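Local atomic coordinates of ASCH domain (Vibrio cholerae TMA 21, PDB entry 3S9X), a protein that is of unknown function but carries an ASCH domain of the PUA clan, a fold that suggests binding of RNA or modified nucleosides. Residues Tyr29-Ala34 / Met73-His78; Gly77-Val82 / Ile90-Ile95; Cys60-Trp65 / Arg134-Leu139. One frame throughout, in Å; residues are numbered along the deposited sequence.

Contact 1: Tyr29-Ala34 / Met73-His78; sequences YTSFSA and MPQVGH
His78 lies between the hydroxyls of Ser31, just before the edge strand 32-35 of the mixed beta sheet in this ASCH domain, and Ser33 within that strand. The imidazole is held at both nitrogens: Ser31 OG is 2.7 Å from ND1 of His78, and Ser33 OG is 2.8 Å from NE2 of His78. Either partner could be the donor in each bond. Both hydroxyls approach at the edge of the ring, near its plane, so the two bonds together fix its rotation about CB-CG. With CG anti to the backbone N (chi1 -180°), the histidine ring reaches across to the strand, and its CE1 comes within 3.4 Å of Phe32 C. The two serines use different rotamers for the same task. Ser31 directs its hydroxyl anti to its own N, whereas Ser33 places OG between N and the carbonyl carbon (chi1 68°).

The loop residues 75-78 form a type II beta turn, with Gly77 at phi 90°, closed by His78 N to Gln75 O. Gly77 O lies at the edge of the Tyr29 ring, in its plane, while the phenol OH of Tyr29 bonds to Glu94 and Tyr17. Waters bridge the two segments further along. One molecule links Thr30 OG1 to the side-chain carbonyl of Gln75, whose OE1 also lies 3.7 Å from Ser31 CB. Another donates to two backbone carbonyls, lying 2.7 Å from Ser31 O and 2.6 Å from Gly77 O.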
ATOM      1  N   TYR A  29     -13.088 -13.032   2.175  1.00 11.75           N
ATOM      2  CA  TYR A  29     -12.706 -11.657   2.006  1.00 10.78           C
ATOM      3  C   TYR A  29     -13.828 -10.695   2.257  1.00  9.54           C
ATOM      4  O   TYR A  29     -14.951 -10.884   1.745  1.00 12.08           O
ATOM      5  CB  TYR A  29     -12.179 -11.428   0.601  1.00  9.86           C
ATOM      6  CG  TYR A  29     -10.906 -12.205   0.292  1.00 11.23           C
ATOM      7  CD1 TYR A  29      -9.705 -11.895   0.895  1.00 12.13           C
ATOM      8  CD2 TYR A  29     -10.894 -13.190  -0.637  1.00  9.76           C
ATOM      9  CE1 TYR A  29      -8.541 -12.486   0.542  1.00 11.21           C
ATOM     10  CE2 TYR A  29      -9.717 -13.818  -1.040  1.00 11.44           C
ATOM     11  CZ  TYR A  29      -8.511 -13.445  -0.417  1.00 11.43           C
ATOM     12  OH  TYR A  29      -7.326 -14.074  -0.828  1.00 12.05           O
ATOM     13  N   THR A  30     -13.549  -9.668   3.042  1.00  9.67           N
ATOM     14  CA  THR A  30     -14.511  -8.626   3.437  1.00 10.14           C
ATOM     15  C   THR A  30     -14.121  -7.179   3.297  1.00  9.07           C
ATOM     16  O   THR A  30     -14.906  -6.291   3.556  1.00 12.65           O
ATOM     17  CB  THR A  30     -14.911  -8.860   4.960  1.00 11.25           C
ATOM     18  OG1 THR A  30     -13.712  -8.708   5.740  1.00 13.93           O
ATOM     19  CG2 THR A  30     -15.445 -10.276   5.162  1.00 13.22           C
ATOM     20  N   SER A  31     -12.864  -6.969   2.861  1.00  9.62           N
ATOM     21  CA  SER A  31     -12.219  -5.626   2.792  1.00 10.44           C
ATOM     22  C   SER A  31     -11.438  -5.499   1.505  1.00  9.50           C
ATOM     23  O   SER A  31     -10.602  -6.306   1.201  1.00  9.32           O
ATOM     24  CB  SER A  31     -11.374  -5.384   4.031  1.00 10.91           C
ATOM     25  OG  SER A  31     -10.782  -4.124   4.051  1.00 12.14           O
ATOM     26  N   PHE A  32     -11.819  -4.494   0.734  1.00  9.50           N
ATOM     27  CA  PHE A  32     -11.361  -4.350  -0.655  1.00  8.17           C
ATOM     28  C   PHE A  32     -11.113  -2.887  -0.988  1.00  8.46           C
ATOM     29  O   PHE A  32     -11.805  -1.996  -0.520  1.00 10.16           O
ATOM     30  CB  PHE A  32     -12.458  -4.859  -1.665  1.00  9.40           C
ATOM     31  CG  PHE A  32     -12.974  -6.199  -1.384  1.00  9.34           C
ATOM     32  CD1 PHE A  32     -12.382  -7.320  -1.972  1.00  9.95           C
ATOM     33  CD2 PHE A  32     -14.020  -6.408  -0.492  1.00  9.88           C
ATOM     34  CE1 PHE A  32     -12.897  -8.561  -1.763  1.00 11.13           C
ATOM     35  CE2 PHE A  32     -14.492  -7.631  -0.233  1.00 11.78           C
ATOM     36  CZ  PHE A  32     -13.973  -8.751  -0.898  1.00 11.49           C
ATOM     37  N   SER A  33     -10.114  -2.652  -1.843  1.00  7.94           N
ATOM     38  CA  SER A  33      -9.905  -1.319  -2.415  1.00  8.38           C
ATOM     39  C   SER A  33      -9.205  -1.444  -3.800  1.00  7.88           C
ATOM     40  O   SER A  33      -8.784  -2.550  -4.185  1.00  7.74           O
ATOM     41  CB  SER A  33      -9.004  -0.527  -1.505  1.00  9.72           C
ATOM     42  OG  SER A  33      -7.686  -1.013  -1.448  1.00  9.98           O
ATOM     43  N   ALA A  34      -9.122  -0.311  -4.485  1.00  8.10           N
ATOM     44  CA  ALA A  34      -8.431  -0.213  -5.772  1.00  8.44           C
ATOM     45  C   ALA A  34      -7.731   1.126  -5.810  1.00  8.41           C
ATOM     46  O   ALA A  34      -8.336   2.149  -5.592  1.00 11.15           O
ATOM     47  CB  ALA A  34      -9.420  -0.355  -6.993  1.00  9.62           C
HETATM   48  N   MSE A  73      -7.870   1.873   9.950  1.00 17.04           N
HETATM   49  CA  MSE A  73      -6.602   1.142   9.867  1.00 15.70           C
HETATM   50  C   MSE A  73      -6.626   0.050   8.801  1.00 15.41           C
HETATM   51  O   MSE A  73      -7.646  -0.611   8.585  1.00 16.39           O
HETATM   52  CB  MSE A  73      -6.249   0.489  11.198  1.00 16.46           C
HETATM   53  CG  MSE A  73      -5.700   1.524  12.192  1.00 18.62           C
HETATM   54 SE   MSE A  73      -3.922   1.933  11.968  1.00 15.11          SE
HETATM   55  CE  MSE A  73      -3.169   0.253  12.526  1.00 14.64           C
ATOM     56  N   PRO A  74      -5.488  -0.164   8.155  1.00 15.28           N
ATOM     57  CA  PRO A  74      -5.362  -1.335   7.288  1.00 14.13           C
ATOM     58  C   PRO A  74      -5.537  -2.627   8.081  1.00 12.91           C
ATOM     59  O   PRO A  74      -5.154  -2.668   9.249  1.00 14.39           O
ATOM     60  CB  PRO A  74      -3.979  -1.198   6.714  1.00 15.05           C
ATOM     61  CG  PRO A  74      -3.234  -0.560   7.691  1.00 15.68           C
ATOM     62  CD  PRO A  74      -4.211   0.529   8.292  1.00 15.80           C
ATOM     63  N   GLN A  75      -6.112  -3.635   7.442  1.00 13.24           N
ATOM     64  CA  GLN A  75      -6.415  -4.907   8.063  1.00 13.33           C
ATOM     65  C   GLN A  75      -5.748  -6.048   7.323  1.00 11.14           C
ATOM     66  O   GLN A  75      -5.768  -6.117   6.090  1.00 10.80           O
ATOM     67  CB  GLN A  75      -7.937  -5.262   7.917  1.00 17.64           C
ATOM     68  CG  GLN A  75      -8.863  -4.715   8.769  1.00 22.49           C
ATOM     69  CD  GLN A  75     -10.291  -4.867   8.284  1.00 16.96           C
ATOM     70  OE1 GLN A  75     -10.757  -5.905   7.645  1.00 14.59           O
ATOM     71  NE2 GLN A  75     -11.064  -3.855   8.617  1.00 25.31           N
ATOM     72  N   VAL A  76      -5.210  -6.995   8.078  1.00 11.66           N
ATOM     73  CA  VAL A  76      -4.828  -8.271   7.554  1.00 10.31           C
ATOM     74  C   VAL A  76      -5.964  -8.875   6.743  1.00 10.83           C
ATOM     75  O   VAL A  76      -7.120  -8.831   7.191  1.00 12.09           O
ATOM     76  CB  VAL A  76      -4.271  -9.211   8.649  1.00 11.83           C
ATOM     77  CG1 VAL A  76      -4.053 -10.606   8.170  1.00 13.10           C
ATOM     78  CG2 VAL A  76      -2.969  -8.612   9.258  1.00 14.81           C
ATOM     79  N   GLY A  77      -5.641  -9.403   5.561  1.00  9.92           N
ATOM     80  CA  GLY A  77      -6.624 -10.040   4.704  1.00  8.73           C
ATOM     81  C   GLY A  77      -7.309  -9.096   3.709  1.00  9.91           C
ATOM     82  O   GLY A  77      -8.043  -9.538   2.780  1.00 10.23           O
ATOM     83  N   HIS A  78      -7.104  -7.776   3.841  1.00  9.05           N
ATOM     84  CA  HIS A  78      -7.550  -6.835   2.840  1.00  8.25           C
ATOM     85  C   HIS A  78      -6.979  -7.174   1.445  1.00  7.44           C
ATOM     86  O   HIS A  78      -5.787  -7.443   1.344  1.00  8.97           O
ATOM     87  CB  HIS A  78      -7.090  -5.422   3.267  1.00  9.69           C
ATOM     88  CG  HIS A  78      -7.498  -4.356   2.310  1.00  9.26           C
ATOM     89  ND1 HIS A  78      -8.726  -3.720   2.366  1.00 10.05           N
ATOM     90  CD2 HIS A  78      -6.808  -3.721   1.329  1.00  8.48           C
ATOM     91  CE1 HIS A  78      -8.778  -2.792   1.427  1.00  8.94           C
ATOM     92  NE2 HIS A  78      -7.619  -2.757   0.791  1.00  9.71           N
TER
HETATM   93  O   HOH W   1     -13.521  -6.359   7.038  1.00 14.65           O
HETATM   94  O   HOH W   2     -10.841  -9.229   4.102  1.00 17.52           O
HETATM   95  O   HOH W   3     -10.395  -8.921   1.962  1.00 29.66           O

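Contact 2: Gly77-Val82 / Ile90-Ile95; sequences GHLQVV and ICIIEI
Ile93 sets CG1 between its backbone N and carbonyl carbon (chi1 63°), a rotamer that turns the ethyl arm toward strand 79-83. Val82, with CG1 anti to its N (chi1 179°), leaves CG2 anti to the carbonyl carbon, and the two side chains meet at about a right angle, Val82 CG2 lying 3.7 Å from Ile93 CG1. Gln80 runs alongside Ile93 in the same direction, its CB against CG1, and the amide beyond it bonds through NE2 to Asp35 O. Cys91, on this same face, rests its SG 3.9 Å from Val82 CB. Helix 41-52 covers this side through Ala48 and Ile51.

On the other face Leu79 crosses Glu94, whose carboxylate is held by Tyr29; Leu79 CD2 is 3.8 Å from Glu94 CB. Val81 packs on Ile92, and helix 8-19 lies there, with Tyr17 on Leu79 and Ile92.

The backbones run antiparallel, with Gln80 and Ile93 exchanging two bonds of 2.9 Å between N and O. At one end of the pairing Gly77 N bonds to Ile95 O and Ile95 N to His78 O. Toward the turn the regular ladder is interrupted: Val82 O takes Ile90 N at 2.8 Å, and Cys91 N more weakly at 3.3 Å. Two residues, Ile90 and Cys91, thus face one, a classic beta bulge in the hairpin of strands 79-83 and 89-102.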
ATOM      1  N   GLY A  77      -5.641  -9.403   5.561  1.00  9.92           N
ATOM      2  CA  GLY A  77      -6.624 -10.040   4.704  1.00  8.73           C
ATOM      3  C   GLY A  77      -7.309  -9.096   3.709  1.00  9.91           C
ATOM      4  O   GLY A  77      -8.043  -9.538   2.780  1.00 10.23           O
ATOM      5  N   HIS A  78      -7.104  -7.776   3.841  1.00  9.05           N
ATOM      6  CA  HIS A  78      -7.550  -6.835   2.840  1.00  8.25           C
ATOM      7  C   HIS A  78      -6.979  -7.174   1.445  1.00  7.44           C
ATOM      8  O   HIS A  78      -5.787  -7.443   1.344  1.00  8.97           O
ATOM      9  CB  HIS A  78      -7.090  -5.422   3.267  1.00  9.69           C
ATOM     10  CG  HIS A  78      -7.498  -4.356   2.310  1.00  9.26           C
ATOM     11  ND1 HIS A  78      -8.726  -3.720   2.366  1.00 10.05           N
ATOM     12  CD2 HIS A  78      -6.808  -3.721   1.329  1.00  8.48           C
ATOM     13  CE1 HIS A  78      -8.778  -2.792   1.427  1.00  8.94           C
ATOM     14  NE2 HIS A  78      -7.619  -2.757   0.791  1.00  9.71           N
ATOM     15  N   LEU A  79      -7.801  -6.995   0.419  1.00  8.05           N
ATOM     16  CA  LEU A  79      -7.352  -7.071  -0.948  1.00  7.93           C
ATOM     17  C   LEU A  79      -7.388  -5.680  -1.601  1.00  7.78           C
ATOM     18  O   LEU A  79      -8.368  -4.979  -1.555  1.00  9.55           O
ATOM     19  CB  LEU A  79      -8.294  -7.960  -1.782  1.00  7.29           C
ATOM     20  CG  LEU A  79      -8.301  -9.432  -1.424  1.00  9.55           C
ATOM     21  CD1 LEU A  79      -9.376 -10.172  -2.246  1.00 10.54           C
ATOM     22  CD2 LEU A  79      -6.926 -10.045  -1.703  1.00 10.35           C
ATOM     23  N   GLN A  80      -6.263  -5.346  -2.220  1.00  7.68           N
ATOM     24  CA  GLN A  80      -6.148  -4.125  -3.002  1.00  7.41           C
ATOM     25  C   GLN A  80      -5.848  -4.525  -4.466  1.00  7.12           C
ATOM     26  O   GLN A  80      -4.838  -5.208  -4.740  1.00  7.97           O
ATOM     27  CB  GLN A  80      -5.085  -3.163  -2.499  1.00  8.06           C
ATOM     28  CG  GLN A  80      -4.883  -1.968  -3.353  1.00  7.78           C
ATOM     29  CD  GLN A  80      -3.849  -0.989  -2.902  1.00  8.57           C
ATOM     30  OE1 GLN A  80      -3.456  -1.001  -1.722  1.00 11.65           O
ATOM     31  NE2 GLN A  80      -3.400  -0.105  -3.832  1.00 10.10           N
ATOM     32  N   VAL A  81      -6.668  -4.004  -5.377  1.00  6.75           N
ATOM     33  CA  VAL A  81      -6.333  -3.995  -6.757  1.00  8.19           C
ATOM     34  C   VAL A  81      -5.321  -2.870  -6.929  1.00  6.71           C
ATOM     35  O   VAL A  81      -5.662  -1.684  -6.754  1.00  8.28           O
ATOM     36  CB  VAL A  81      -7.550  -3.831  -7.720  1.00  8.74           C
ATOM     37  CG1 VAL A  81      -7.051  -3.810  -9.149  1.00 10.55           C
ATOM     38  CG2 VAL A  81      -8.620  -4.902  -7.418  1.00 10.59           C
ATOM     39  N   VAL A  82      -4.110  -3.241  -7.290  1.00  7.33           N
ATOM     40  CA  VAL A  82      -2.984  -2.293  -7.547  1.00  6.50           C
ATOM     41  C   VAL A  82      -3.079  -1.871  -8.982  1.00  6.95           C
ATOM     42  O   VAL A  82      -2.916  -2.689  -9.879  1.00  8.02           O
ATOM     43  CB  VAL A  82      -1.632  -2.924  -7.204  1.00  7.82           C
ATOM     44  CG1 VAL A  82      -0.481  -1.928  -7.502  1.00 10.27           C
ATOM     45  CG2 VAL A  82      -1.624  -3.485  -5.774  1.00  8.84           C
ATOM     46  N   ILE A  90      -2.972  -3.825 -12.442  1.00  7.34           N
ATOM     47  CA  ILE A  90      -1.699  -4.514 -12.724  1.00  8.13           C
ATOM     48  C   ILE A  90      -1.653  -5.841 -11.904  1.00  7.13           C
ATOM     49  O   ILE A  90      -1.277  -6.884 -12.424  1.00  8.85           O
ATOM     50  CB  ILE A  90      -0.535  -3.616 -12.324  1.00  8.66           C
ATOM     51  CG1 ILE A  90      -0.522  -2.290 -13.173  1.00  9.11           C
ATOM     52  CG2 ILE A  90       0.798  -4.411 -12.416  1.00  9.92           C
ATOM     53  CD1 ILE A  90      -0.540  -2.495 -14.652  1.00 11.37           C
ATOM     54  N   CYS A  91      -2.037  -5.806 -10.637  1.00  7.17           N
ATOM     55  CA  CYS A  91      -2.031  -7.008  -9.806  1.00  7.77           C
ATOM     56  C   CYS A  91      -2.985  -6.765  -8.619  1.00  6.72           C
ATOM     57  O   CYS A  91      -3.511  -5.705  -8.450  1.00  7.38           O
ATOM     58  CB  CYS A  91      -0.630  -7.404  -9.392  1.00  6.86           C
ATOM     59  SG  CYS A  91       0.192  -6.233  -8.322  1.00  9.32           S
ATOM     60  N   ILE A  92      -3.181  -7.835  -7.846  1.00  7.12           N
ATOM     61  CA  ILE A  92      -3.962  -7.745  -6.637  1.00  6.64           C
ATOM     62  C   ILE A  92      -3.046  -8.207  -5.472  1.00  6.37           C
ATOM     63  O   ILE A  92      -2.433  -9.280  -5.589  1.00  7.96           O
ATOM     64  CB  ILE A  92      -5.275  -8.581  -6.658  1.00  8.05           C
ATOM     65  CG1 ILE A  92      -6.078  -8.219  -7.894  1.00  8.14           C
ATOM     66  CG2 ILE A  92      -6.091  -8.385  -5.374  1.00  8.97           C
ATOM     67  CD1 ILE A  92      -7.401  -8.949  -8.072  1.00  9.27           C
ATOM     68  N   ILE A  93      -3.054  -7.447  -4.385  1.00  7.04           N
ATOM     69  CA  ILE A  93      -2.315  -7.767  -3.208  1.00  7.69           C
ATOM     70  C   ILE A  93      -3.215  -8.056  -2.039  1.00  7.54           C
ATOM     71  O   ILE A  93      -4.341  -7.528  -1.992  1.00  8.57           O
ATOM     72  CB  ILE A  93      -1.274  -6.727  -2.859  1.00  7.41           C
ATOM     73  CG1 ILE A  93      -1.898  -5.362  -2.544  1.00  8.36           C
ATOM     74  CG2 ILE A  93      -0.165  -6.621  -3.908  1.00  8.23           C
ATOM     75  CD1 ILE A  93      -0.997  -4.255  -2.063  1.00 10.12           C
ATOM     76  N   GLU A  94      -2.736  -8.897  -1.099  1.00  7.65           N
ATOM     77  CA  GLU A  94      -3.463  -9.248   0.129  1.00  8.15           C
ATOM     78  C   GLU A  94      -2.526  -8.839   1.273  1.00  7.98           C
ATOM     79  O   GLU A  94      -1.337  -9.214   1.322  1.00  9.12           O
ATOM     80  CB  GLU A  94      -3.715 -10.770   0.233  1.00  8.74           C
ATOM     81  CG  GLU A  94      -4.515 -11.127   1.467  1.00  8.98           C
ATOM     82  CD  GLU A  94      -4.914 -12.558   1.490  1.00 12.60           C
ATOM     83  OE1 GLU A  94      -5.170 -13.174   0.438  1.00 13.86           O
ATOM     84  OE2 GLU A  94      -5.112 -13.052   2.637  1.00 17.98           O
ATOM     85  N   ILE A  95      -3.047  -8.028   2.183  1.00  8.07           N
ATOM     86  CA  ILE A  95      -2.315  -7.628   3.370  0.50  8.31           C
ATOM     87  C   ILE A  95      -2.052  -8.839   4.275  1.00  9.42           C
ATOM     88  O   ILE A  95      -2.995  -9.536   4.626  1.00  9.63           O
ATOM     89  CB  ILE A  95      -3.053  -6.510   4.118  0.50  8.60           C
ATOM     90  CG1 ILE A  95      -3.115  -5.254   3.228  0.50  9.95           C
ATOM     91  CG2 ILE A  95      -2.361  -6.252   5.520  0.50  7.26           C
ATOM     92  CD1 ILE A  95      -3.684  -3.956   3.849  0.50 11.57           C
TER

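Contact 3: Cys60-Trp65 / Arg134-Leu139; sequences CSLEYW and RECHEL
Glu135 is the first residue of the helical segment to reach across, using one carboxylate oxygen for a bond to the indole of Trp65. NE1 of Trp65 donates to Glu135 OE1 at 3.1 Å with an N-H...O angle of 171°. The oxygen lies almost exactly in the indole plane, at its edge, yet the indole N-H approaches from above the carboxylate, 60° out of its plane; the two planes are turned 68° apart. Glu135 places CG anti to its carbonyl carbon and extends beyond it, which carries the acid away from the helix to the indole. A water donates to the same OE1 at 2.6 Å and accepts from Leu62 N, so the oxygen is gripped by two donors and is tied to the strand backbone as well as to the ring. Leu62 slides past the acid in the opposite direction, its CD1 3.6 Å from OE1 of Glu135.

One residue on, Cys136 turns SG to the same methyl of Leu62, 3.9 Å away. Here the C-terminal part of helix 121-139 packs against the edge strand 58-62 of the mixed sheet and against the short helix 64-67 that follows it, while Phe132 from one turn earlier and Leu149 of the neighbouring strand 148-158 add to the apolar surroundings of Leu62.

Leu139, the last of the run, wedges between the two aromatic side chains. Its CD2 sits over one face of Trp65, 4.0 Å from the centroid of the six-membered ring, in a CH-pi contact. The other methyl, CD1, lies over the rim of that same face and also meets CD2 of Tyr64 at 3.9 Å. A water bridges the two segments, donating to Leu139 O at 2.6 Å and hydrogen-bonded to Tyr64 OH, in the plane of its ring.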
ATOM      1  N   CYS A  60       4.267   1.915   3.869  1.00  9.64           N
ATOM      2  CA  CYS A  60       3.984   2.536   5.130  1.00  9.93           C
ATOM      3  C   CYS A  60       3.242   3.881   4.911  1.00 10.71           C
ATOM      4  O   CYS A  60       3.115   4.399   3.786  1.00 12.04           O
ATOM      5  CB  CYS A  60       5.277   2.792   5.905  1.00 10.59           C
ATOM      6  SG  CYS A  60       6.399   3.980   5.238  1.00 12.03           S
ATOM      7  N   SER A  61       2.687   4.373   6.014  1.00 10.46           N
ATOM      8  CA  SER A  61       1.963   5.620   6.043  1.00 10.91           C
ATOM      9  C   SER A  61       2.034   6.232   7.445  1.00  9.94           C
ATOM     10  O   SER A  61       2.325   5.552   8.410  1.00 10.54           O
ATOM     11  CB  SER A  61       0.522   5.355   5.674  1.00 11.28           C
ATOM     12  OG  SER A  61      -0.167   4.473   6.530  1.00 12.91           O
ATOM     13  N   LEU A  62       1.744   7.529   7.552  1.00 11.00           N
ATOM     14  CA  LEU A  62       1.711   8.186   8.842  1.00 10.48           C
ATOM     15  C   LEU A  62       0.570   7.705   9.684  1.00 12.27           C
ATOM     16  O   LEU A  62      -0.574   7.686   9.284  1.00 12.23           O
ATOM     17  CB  LEU A  62       1.619   9.690   8.709  1.00 12.78           C
ATOM     18  CG  LEU A  62       2.749  10.426   7.972  1.00 13.06           C
ATOM     19  CD1 LEU A  62       2.331  11.888   7.743  1.00 15.82           C
ATOM     20  CD2 LEU A  62       4.040  10.351   8.787  1.00 15.82           C
ATOM     21  N   GLU A  63       0.883   7.310  10.906  1.00 11.88           N
ATOM     22  CA  GLU A  63      -0.181   6.870  11.831  1.00 12.60           C
ATOM     23  C   GLU A  63      -1.207   7.977  12.160  1.00 14.35           C
ATOM     24  O   GLU A  63      -2.370   7.683  12.415  1.00 14.38           O
ATOM     25  CB  GLU A  63       0.453   6.367  13.103  1.00 13.19           C
ATOM     26  CG  GLU A  63      -0.527   5.575  13.938  1.00 15.96           C
ATOM     27  CD  GLU A  63      -1.274   6.356  14.935  1.00 25.83           C
ATOM     28  OE1 GLU A  63      -0.870   7.481  15.290  1.00 25.75           O
ATOM     29  OE2 GLU A  63      -2.320   5.817  15.353  1.00 28.93           O
ATOM     30  N   TYR A  64      -0.786   9.221  12.041  1.00 12.79           N
ATOM     31  CA  TYR A  64      -1.597  10.387  12.263  1.00 14.08           C
ATOM     32  C   TYR A  64      -2.901  10.298  11.488  1.00 14.92           C
ATOM     33  O   TYR A  64      -3.976  10.709  11.977  1.00 15.83           O
ATOM     34  CB  TYR A  64      -0.846  11.634  11.827  1.00 14.00           C
ATOM     35  CG  TYR A  64      -1.500  12.942  12.241  1.00 16.74           C
ATOM     36  CD1 TYR A  64      -1.153  13.559  13.444  1.00 19.25           C
ATOM     37  CD2 TYR A  64      -2.400  13.575  11.440  1.00 18.41           C
ATOM     38  CE1 TYR A  64      -1.693  14.742  13.822  1.00 18.01           C
ATOM     39  CE2 TYR A  64      -2.927  14.810  11.788  1.00 21.65           C
ATOM     40  CZ  TYR A  64      -2.552  15.383  12.991  1.00 19.86           C
ATOM     41  OH  TYR A  64      -3.094  16.590  13.384  1.00 25.23           O
ATOM     42  N   TRP A  65      -2.863   9.710  10.285  1.00 15.09           N
ATOM     43  CA  TRP A  65      -4.084   9.608   9.473  1.00 15.51           C
ATOM     44  C   TRP A  65      -5.167   8.815  10.171  1.00 16.89           C
ATOM     45  O   TRP A  65      -6.393   8.992   9.959  1.00 18.86           O
ATOM     46  CB  TRP A  65      -3.801   8.943   8.120  1.00 16.56           C
ATOM     47  CG  TRP A  65      -3.059   9.827   7.182  1.00 17.34           C
ATOM     48  CD1 TRP A  65      -1.769   9.705   6.833  1.00 18.19           C
ATOM     49  CD2 TRP A  65      -3.553  10.992   6.505  1.00 17.88           C
ATOM     50  NE1 TRP A  65      -1.430  10.670   5.928  1.00 18.82           N
ATOM     51  CE2 TRP A  65      -2.523  11.450   5.685  1.00 19.02           C
ATOM     52  CE3 TRP A  65      -4.818  11.621   6.412  1.00 19.93           C
ATOM     53  CZ2 TRP A  65      -2.652  12.569   4.867  1.00 20.63           C
ATOM     54  CZ3 TRP A  65      -4.971  12.729   5.553  1.00 22.66           C
ATOM     55  CH2 TRP A  65      -3.899  13.201   4.792  1.00 21.80           C
ATOM     56  N   ARG A 134       5.408  16.906   2.949  1.00 19.82           N
ATOM     57  CA  ARG A 134       4.307  17.493   2.157  1.00 20.58           C
ATOM     58  C   ARG A 134       2.949  17.166   2.763  1.00 17.92           C
ATOM     59  O   ARG A 134       2.095  18.053   2.885  1.00 19.19           O
ATOM     60  CB  ARG A 134       4.318  17.014   0.713  1.00 23.34           C
ATOM     61  CG  ARG A 134       5.408  17.617  -0.145  1.00 27.45           C
ATOM     62  CD  ARG A 134       4.870  18.664  -1.215  1.00 34.30           C
ATOM     63  N   GLU A 135       2.741  15.897   3.122  1.00 16.91           N
ATOM     64  CA  GLU A 135       1.471  15.506   3.771  1.00 16.61           C
ATOM     65  C   GLU A 135       1.292  16.259   5.068  1.00 15.60           C
ATOM     66  O   GLU A 135       0.241  16.739   5.336  1.00 14.82           O
ATOM     67  CB  GLU A 135       1.331  13.989   4.099  1.00 17.64           C
ATOM     68  CG  GLU A 135       1.181  13.103   2.944  1.00 20.61           C
ATOM     69  CD  GLU A 135       0.759  11.697   3.356  1.00 21.23           C
ATOM     70  OE1 GLU A 135       1.242  11.244   4.405  1.00 23.30           O
ATOM     71  OE2 GLU A 135       0.009  11.073   2.586  1.00 25.11           O
ATOM     72  N   CYS A 136       2.334  16.378   5.867  1.00 14.17           N
ATOM     73  CA  CYS A 136       2.244  17.036   7.125  1.00 13.74           C
ATOM     74  C   CYS A 136       1.830  18.526   6.937  1.00 12.91           C
ATOM     75  O   CYS A 136       0.932  19.035   7.633  1.00 13.63           O
ATOM     76  CB  CYS A 136       3.523  17.008   7.910  1.00 13.69           C
ATOM     77  SG  CYS A 136       3.758  15.376   8.719  1.00 16.17           S
ATOM     78  N   HIS A 137       2.439  19.205   5.966  1.00 13.18           N
ATOM     79  CA  HIS A 137       2.062  20.595   5.722  1.00 14.08           C
ATOM     80  C   HIS A 137       0.537  20.672   5.473  1.00 13.24           C
ATOM     81  O   HIS A 137      -0.111  21.574   5.995  1.00 14.38           O
ATOM     82  CB  HIS A 137       2.839  21.210   4.538  1.00 14.54           C
ATOM     83  CG  HIS A 137       2.467  22.649   4.294  1.00 14.27           C
ATOM     84  ND1 HIS A 137       2.942  23.665   5.081  1.00 16.39           N
ATOM     85  CD2 HIS A 137       1.532  23.206   3.483  1.00 15.39           C
ATOM     86  CE1 HIS A 137       2.422  24.817   4.684  1.00 15.89           C
ATOM     87  NE2 HIS A 137       1.541  24.555   3.716  1.00 17.84           N
ATOM     88  N   GLU A 138      -0.001  19.798   4.582  1.00 14.55           N
ATOM     89  CA  GLU A 138      -1.424  19.845   4.313  1.00 15.96           C
ATOM     90  C   GLU A 138      -2.254  19.489   5.520  1.00 15.35           C
ATOM     91  O   GLU A 138      -3.350  20.069   5.664  1.00 17.33           O
ATOM     92  CB  GLU A 138      -1.836  18.930   3.129  1.00 21.43           C
ATOM     93  N   LEU A 139      -1.723  18.626   6.406  1.00 13.97           N
ATOM     94  CA  LEU A 139      -2.391  18.313   7.670  1.00 14.67           C
ATOM     95  C   LEU A 139      -2.312  19.421   8.722  1.00 14.18           C
ATOM     96  O   LEU A 139      -2.951  19.338   9.767  1.00 17.95           O
ATOM     97  CB  LEU A 139      -1.824  17.021   8.257  1.00 14.88           C
ATOM     98  CG  LEU A 139      -2.107  15.690   7.492  1.00 16.97           C
ATOM     99  CD1 LEU A 139      -1.096  14.589   7.891  1.00 19.35           C
ATOM    100  CD2 LEU A 139      -3.553  15.378   7.887  1.00 22.64           C
TER
HETATM  101  O   HOH W   4       1.053   8.723   4.883  1.00 15.81           O
HETATM  102  O   HOH W   5      -4.635  17.851  11.122  1.00 35.24           O

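In the fold
Contacts 1 and 2 adjoin, with centres 8 Å apart; they share Gly77 and His78, where the loop turns into strand 79-83. That strand lies between strand 32-35 and strand 89-102: contact 2 pairs it with strand 89-102, while contact 1 ties strand 32-35 to the loop leading into it. The 2.7 Å bond from Tyr29 OH to Glu94 OE1 joins the two contacts directly. Contact 3 is at the other edge of the same five-stranded sheet, on strand 58-62. Its centre is about 21 Å from that of contact 1 and 22 Å from that of contact 2, and no atoms touch. Along the chain, both strands of contact 2 fall between the two segments of contact 3.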